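Local coordinates for protein dihydrofolate reductase (Enterococcus faecalis, PDB 4M7V) that reduces 7,8-dihydrofolate to tetrahydrofolate with NADPH, a key step in folate metabolism that probably supports glycine, purine and DNA precursor synthesis, at residues C118-R123 with T166-D171. Residues are numbered along the deposited sequence; the frame is centred on the assembly and turned at random.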
loop_
_atom_site.group_PDB
_atom_site.type_symbol
_atom_site.label_atom_id
_atom_site.label_comp_id
_atom_site.label_asym_id
_atom_site.label_seq_id
_atom_site.Cartn_x
_atom_site.Cartn_y
_atom_site.Cartn_z
ATOM N N CYS A 118 -10.885 -3.507 4.040
ATOM C CA CYS A 118 -10.631 -2.111 3.667
ATOM C C CYS A 118 -11.871 -1.380 3.164
ATOM O O CYS A 118 -12.819 -2.000 2.694
ATOM C CB CYS A 118 -9.536 -2.037 2.605
ATOM S SG CYS A 118 -7.864 -2.375 3.231
ATOM N N ASP A 119 -11.854 -0.057 3.256
ATOM C CA ASP A 119 -12.973 0.747 2.792
ATOM C C ASP A 119 -12.650 1.470 1.503
ATOM O O ASP A 119 -13.549 1.849 0.765
ATOM C CB ASP A 119 -13.372 1.772 3.841
ATOM C CG ASP A 119 -13.810 1.133 5.116
ATOM O OD1 ASP A 119 -14.705 0.260 5.055
ATOM O OD2 ASP A 119 -13.227 1.474 6.169
ATOM N N VAL A 120 -11.365 1.690 1.254
ATOM C CA VAL A 120 -10.934 2.432 0.087
ATOM C C VAL A 120 -9.732 1.733 -0.518
ATOM O O VAL A 120 -8.897 1.185 0.218
ATOM C CB VAL A 120 -10.567 3.891 0.437
ATOM C CG1 VAL A 120 -10.134 4.648 -0.807
ATOM C CG2 VAL A 120 -11.734 4.603 1.117
ATOM N N LEU A 121 -9.667 1.715 -1.853
ATOM C CA LEU A 121 -8.468 1.295 -2.574
ATOM C C LEU A 121 -7.885 2.470 -3.349
ATOM O O LEU A 121 -8.603 3.145 -4.108
ATOM C CB LEU A 121 -8.774 0.151 -3.533
ATOM C CG LEU A 121 -9.382 -1.113 -2.925
ATOM C CD1 LEU A 121 -9.481 -2.224 -3.966
ATOM C CD2 LEU A 121 -8.571 -1.574 -1.718
ATOM N N TYR A 122 -6.592 2.720 -3.145
ATOM C CA TYR A 122 -5.845 3.627 -4.003
ATOM C C TYR A 122 -4.816 2.856 -4.810
ATOM O O TYR A 122 -3.937 2.201 -4.244
ATOM C CB TYR A 122 -5.118 4.700 -3.213
ATOM C CG TYR A 122 -5.954 5.470 -2.235
ATOM C CD1 TYR A 122 -5.793 5.281 -0.875
ATOM C CD2 TYR A 122 -6.875 6.412 -2.665
ATOM C CE1 TYR A 122 -6.537 5.996 0.036
ATOM C CE2 TYR A 122 -7.619 7.139 -1.760
ATOM C CZ TYR A 122 -7.444 6.922 -0.408
ATOM O OH TYR A 122 -8.173 7.622 0.510
ATOM N N ARG A 123 -4.894 2.972 -6.126
ATOM C CA ARG A 123 -3.974 2.272 -6.995
ATOM C C ARG A 123 -3.370 3.221 -8.016
ATOM O O ARG A 123 -4.081 4.050 -8.615
ATOM C CB ARG A 123 -4.698 1.131 -7.691
ATOM C CG ARG A 123 -3.952 0.552 -8.864
ATOM C CD ARG A 123 -4.646 -0.698 -9.382
ATOM N NE ARG A 123 -5.653 -0.413 -10.400
ATOM C CZ ARG A 123 -6.110 -1.327 -11.253
ATOM N NH1 ARG A 123 -5.634 -2.567 -11.200
ATOM N NH2 ARG A 123 -7.005 -1.000 -12.179
ATOM N N THR A 166 -9.166 5.417 -7.466
ATOM C CA THR A 166 -9.764 5.256 -6.147
ATOM C C THR A 166 -11.026 4.415 -6.244
ATOM O O THR A 166 -11.905 4.699 -7.058
ATOM C CB THR A 166 -10.110 6.617 -5.519
ATOM O OG1 THR A 166 -8.950 7.457 -5.544
ATOM C CG2 THR A 166 -10.576 6.441 -4.094
ATOM N N TYR A 167 -11.102 3.364 -5.431
ATOM C CA TYR A 167 -12.298 2.522 -5.353
ATOM C C TYR A 167 -12.893 2.613 -3.944
ATOM O O TYR A 167 -12.151 2.723 -2.955
ATOM C CB TYR A 167 -11.993 1.055 -5.700
ATOM C CG TYR A 167 -11.331 0.821 -7.052
ATOM C CD1 TYR A 167 -10.013 1.217 -7.286
ATOM C CD2 TYR A 167 -12.012 0.184 -8.084
ATOM C CE1 TYR A 167 -9.410 1.006 -8.503
ATOM C CE2 TYR A 167 -11.408 -0.039 -9.317
ATOM C CZ TYR A 167 -10.110 0.374 -9.515
ATOM O OH TYR A 167 -9.499 0.174 -10.717
ATOM N N HIS A 168 -14.229 2.623 -3.883
ATOM C CA HIS A 168 -15.000 2.481 -2.653
ATOM C C HIS A 168 -15.770 1.174 -2.764
ATOM O O HIS A 168 -15.747 0.536 -3.816
ATOM C CB HIS A 168 -15.950 3.651 -2.450
ATOM C CG HIS A 168 -15.275 4.973 -2.262
ATOM N ND1 HIS A 168 -13.926 5.096 -1.976
ATOM C CD2 HIS A 168 -15.755 6.239 -2.299
ATOM C CE1 HIS A 168 -13.614 6.373 -1.852
ATOM N NE2 HIS A 168 -14.709 7.092 -2.046
ATOM N N ARG A 169 -16.447 0.761 -1.694
ATOM C CA ARG A 169 -17.192 -0.507 -1.732
ATOM C C ARG A 169 -18.653 -0.370 -2.167
ATOM O O ARG A 169 -19.283 0.672 -1.982
ATOM C CB ARG A 169 -17.155 -1.200 -0.360
ATOM C CG ARG A 169 -15.767 -1.608 0.089
ATOM C CD ARG A 169 -15.813 -2.463 1.329
ATOM N NE ARG A 169 -16.014 -3.886 1.061
ATOM C CZ ARG A 169 -15.073 -4.803 1.252
ATOM N NH1 ARG A 169 -13.877 -4.426 1.694
ATOM N NH2 ARG A 169 -15.318 -6.091 1.014
ATOM N N ASN A 170 -19.148 -1.441 -2.784
ATOM C CA ASN A 170 -20.568 -1.771 -2.850
ATOM C C ASN A 170 -21.121 -1.843 -1.436
ATOM O O ASN A 170 -21.801 -0.933 -0.956
ATOM C CB ASN A 170 -20.778 -3.133 -3.523
ATOM C CG ASN A 170 -20.386 -3.145 -4.977
ATOM O OD1 ASN A 170 -21.141 -3.617 -5.817
ATOM N ND2 ASN A 170 -19.221 -2.622 -5.289
ATOM N N ASP A 171 -20.811 -2.975 -0.802
ATOM C CA ASP A 171 -20.910 -3.175 0.638
ATOM C C ASP A 171 -20.302 -4.534 0.984
ATOM O O ASP A 171 -19.246 -4.906 0.459
ATOM C CB ASP A 171 -22.353 -3.096 1.123
ATOM C CG ASP A 171 -22.610 -1.877 1.998
ATOM O OD1 ASP A 171 -21.861 -0.878 1.879
ATOM O OD2 ASP A 171 -23.571 -1.927 2.803
#
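Leu121 and Tyr167 form the antiparallel hydrogen-bonded pair that joins strand 120-123 to strand 166-169, whose directions lie 163° apart. Leu121 N donates to Tyr167 O at 2.9 Å, and Tyr167 N returns a bond of 2.8 Å to Leu121 O. Each carbonyl oxygen also receives a CA-H...O contact, Tyr167 O from Val120 CA and Leu121 O from Thr166 CA at 3.2 Å. Tyr122 and Thr166 follow as a non-hydrogen-bonded pair.

On the face bearing Val120, Tyr122, Thr166 and His168, Thr166 CG2 touches both Val120 CG1, 3.8 Å away, and the CE2 edge of the Tyr122 ring, while Thr166 OG1 meets that ring at its edge. Val120 turns CG1 opposite its backbone N (chi1 -179°), which lays this methyl over the rim of one face of Tyr122; its CG2 lies 3.8 Å from His168 ND1. Phe38 and Lys42 of helix 33-43 pack against Tyr122.

The other face carries Leu121 and Tyr167, whose CB atoms stand 4.0 Å apart. The phenol reaches along the sheet to Arg123, its OH 3.1 Å from Arg123 NH2 with the ring and guanidinium planes 80° apart. Glu165 links the two ends, hydrogen-bonded to Tyr167 OH and in a salt bridge with Arg123 NH2. Beyond the strand pairing, Arg169 bends at chi3 and sends NH1 to Cys118 O at 2.8 Å, the oxygen lying nearly in the guanidinium plane.

In the dihydrofolate reductase fold this pairing attaches the antiparallel C-terminal strand to strand 120-126, which runs parallel to strand 10-16. The arginine bond satisfies a loop carbonyl, extending the polar grip past the last strand pair, while the Glu165 carboxylate probably offsets the charge of Arg123 at the other end.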